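Local coordinates for protein glutaconate coenzyme a-transferase (Acidaminococcus fermentans, PDB 1POI) that transfers coenzyme A from acetyl-CoA to glutaconate and (R)-2-hydroxyglutarate in the breakdown of glutamate by the hydroxyglutarate pathway, at residues D217-I220 and R221-P224. Sequence-based numbering, arbitrary orientation.
Sequences DEEI and RRDP
The guanidinium of Arg222 meets two glutamates of the preceding turn in two different ways. Glu218, Glu219 and Arg222 form a salt-bridge network on the short helix 217-221, which lies, along the chain, in the connection from strand 206-211 to strand 236-239 of the parallel CoA-transferase sheet. Glu218 lies over a face of the guanidinium, with CG 3.7 Å above its centre. Glu218 OE2 is 3.5 Å from Arg222 NH2 but well out of plane, so this bridge rests on charge alone. Glu219 works at the edge. Its chain bends at chi2 (62°) and brings Glu219 OE1 in plane, 3.3 Å from Arg222 NH1, in a weak hydrogen bond. The Glu219 carboxylate is turned 81° from the guanidinium. Arg222 NH2 also bridges to Glu218 of another copy of this protein, so the cluster lies at a subunit interface. An alanine in place of Arg222 would probably leave both glutamates without their shared positive mate and cost the bridge to the other subunit. The backbone bonds here are mostly weak. Arg221 N makes weak bonds to Asp217 O and Glu218 O, while Arg222 N reaches Glu219 O at 3.1 Å. The Arg221 side chain leaves roughly at a right angle to that of Arg222 and forms a salt bridge with Asp185. Its extended chain passes Asp217, and Arg221 CD lies 3.1 Å from Asp217 O.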
ATOM      1  N   ASP A 217      -9.974  -5.641  15.750  1.00 24.84           N
ATOM      2  CA  ASP A 217      -9.973  -6.951  15.121  1.00 25.11           C
ATOM      3  C   ASP A 217     -10.444  -6.794  13.714  1.00 24.87           C
ATOM      4  O   ASP A 217      -9.852  -7.381  12.819  1.00 27.45           O
ATOM      5  CB  ASP A 217     -10.885  -7.932  15.846  1.00 26.65           C
ATOM      6  CG  ASP A 217     -10.385  -8.281  17.223  1.00 25.56           C
ATOM      7  OD1 ASP A 217      -9.175  -8.584  17.387  1.00 21.15           O
ATOM      8  OD2 ASP A 217     -11.230  -8.248  18.135  1.00 28.75           O
ATOM      9  N   GLU A 218     -11.488  -5.992  13.510  1.00 24.99           N
ATOM     10  CA  GLU A 218     -11.990  -5.762  12.158  1.00 27.32           C
ATOM     11  C   GLU A 218     -10.849  -5.303  11.231  1.00 25.60           C
ATOM     12  O   GLU A 218     -10.646  -5.872  10.166  1.00 27.56           O
ATOM     13  CB  GLU A 218     -13.139  -4.748  12.136  1.00 29.20           C
ATOM     14  CG  GLU A 218     -13.408  -4.220  10.717  1.00 41.01           C
ATOM     15  CD  GLU A 218     -14.809  -3.643  10.509  1.00 46.91           C
ATOM     16  OE1 GLU A 218     -15.203  -2.706  11.246  1.00 50.72           O
ATOM     17  OE2 GLU A 218     -15.509  -4.121   9.580  1.00 50.60           O
ATOM     18  N   GLU A 219     -10.047  -4.356  11.704  1.00 23.94           N
ATOM     19  CA  GLU A 219      -8.924  -3.802  10.956  1.00 19.78           C
ATOM     20  C   GLU A 219      -7.790  -4.765  10.561  1.00 17.89           C
ATOM     21  O   GLU A 219      -7.366  -4.805   9.405  1.00 21.36           O
ATOM     22  CB  GLU A 219      -8.350  -2.627  11.755  1.00 19.63           C
ATOM     23  CG  GLU A 219      -7.213  -1.882  11.082  1.00 17.52           C
ATOM     24  CD  GLU A 219      -7.620  -1.239   9.764  1.00 18.67           C
ATOM     25  OE1 GLU A 219      -8.830  -1.006   9.523  1.00 13.67           O
ATOM     26  OE2 GLU A 219      -6.710  -0.965   8.960  1.00 19.27           O
ATOM     27  N   ILE A 220      -7.278  -5.517  11.521  1.00 14.25           N
ATOM     28  CA  ILE A 220      -6.165  -6.438  11.284  1.00 12.69           C
ATOM     29  C   ILE A 220      -6.494  -7.613  10.351  1.00 12.73           C
ATOM     30  O   ILE A 220      -5.607  -8.353   9.898  1.00  7.57           O
ATOM     31  CB  ILE A 220      -5.584  -6.927  12.657  1.00 12.39           C
ATOM     32  CG1 ILE A 220      -4.181  -7.489  12.483  1.00 15.20           C
ATOM     33  CG2 ILE A 220      -6.464  -7.980  13.266  1.00 11.92           C
ATOM     34  CD1 ILE A 220      -3.331  -7.360  13.736  1.00 14.29           C
ATOM     35  N   ARG A 221      -7.773  -7.767  10.046  1.00 13.79           N
ATOM     36  CA  ARG A 221      -8.207  -8.838   9.175  1.00 18.28           C
ATOM     37  C   ARG A 221      -8.426  -8.359   7.758  1.00 23.21           C
ATOM     38  O   ARG A 221      -8.490  -9.177   6.837  1.00 25.83           O
ATOM     39  CB  ARG A 221      -9.473  -9.467   9.720  1.00 18.99           C
ATOM     40  CG  ARG A 221      -9.214 -10.270  10.947  1.00 20.67           C
ATOM     41  CD  ARG A 221     -10.422 -10.325  11.857  1.00 25.25           C
ATOM     42  NE  ARG A 221      -9.990 -10.780  13.177  1.00 30.39           N
ATOM     43  CZ  ARG A 221      -9.544 -12.007  13.422  1.00 33.60           C
ATOM     44  NH1 ARG A 221      -9.488 -12.907  12.444  1.00 34.52           N
ATOM     45  NH2 ARG A 221      -9.068 -12.310  14.617  1.00 34.07           N
ATOM     46  N   ARG A 222      -8.526  -7.038   7.583  1.00 25.81           N
ATOM     47  CA  ARG A 222      -8.712  -6.424   6.267  1.00 27.36           C
ATOM     48  C   ARG A 222      -7.723  -6.977   5.217  1.00 25.78           C
ATOM     49  O   ARG A 222      -8.032  -6.996   4.030  1.00 31.17           O
ATOM     50  CB  ARG A 222      -8.596  -4.896   6.365  1.00 30.79           C
ATOM     51  CG  ARG A 222      -9.916  -4.136   6.273  1.00 33.43           C
ATOM     52  CD  ARG A 222     -10.899  -4.553   7.349  1.00 41.11           C
ATOM     53  NE  ARG A 222     -12.216  -3.930   7.193  1.00 49.33           N
ATOM     54  CZ  ARG A 222     -12.490  -2.651   7.455  1.00 54.28           C
ATOM     55  NH1 ARG A 222     -11.539  -1.829   7.895  1.00 57.76           N
ATOM     56  NH2 ARG A 222     -13.710  -2.173   7.228  1.00 54.33           N
ATOM     57  N   ASP A 223      -6.532  -7.382   5.644  1.00 20.73           N
ATOM     58  CA  ASP A 223      -5.550  -7.968   4.746  1.00 20.18           C
ATOM     59  C   ASP A 223      -4.871  -9.112   5.511  1.00 20.99           C
ATOM     60  O   ASP A 223      -3.771  -8.965   6.038  1.00 21.92           O
ATOM     61  CB  ASP A 223      -4.532  -6.929   4.274  1.00 22.21           C
ATOM     62  CG  ASP A 223      -3.439  -7.531   3.369  1.00 25.12           C
ATOM     63  OD1 ASP A 223      -3.461  -8.745   3.060  1.00 21.95           O
ATOM     64  OD2 ASP A 223      -2.548  -6.774   2.955  1.00 29.96           O
ATOM     65  N   PRO A 224      -5.463 -10.313   5.454  1.00 21.43           N
ATOM     66  CA  PRO A 224      -4.960 -11.503   6.135  1.00 18.22           C
ATOM     67  C   PRO A 224      -3.520 -11.817   5.863  1.00 17.20           C
ATOM     68  O   PRO A 224      -2.853 -12.393   6.708  1.00 16.89           O
ATOM     69  CB  PRO A 224      -5.852 -12.601   5.587  1.00 21.70           C
ATOM     70  CG  PRO A 224      -7.124 -11.885   5.267  1.00 23.61           C
ATOM     71  CD  PRO A 224      -6.603 -10.663   4.592  1.00 20.83           C
TER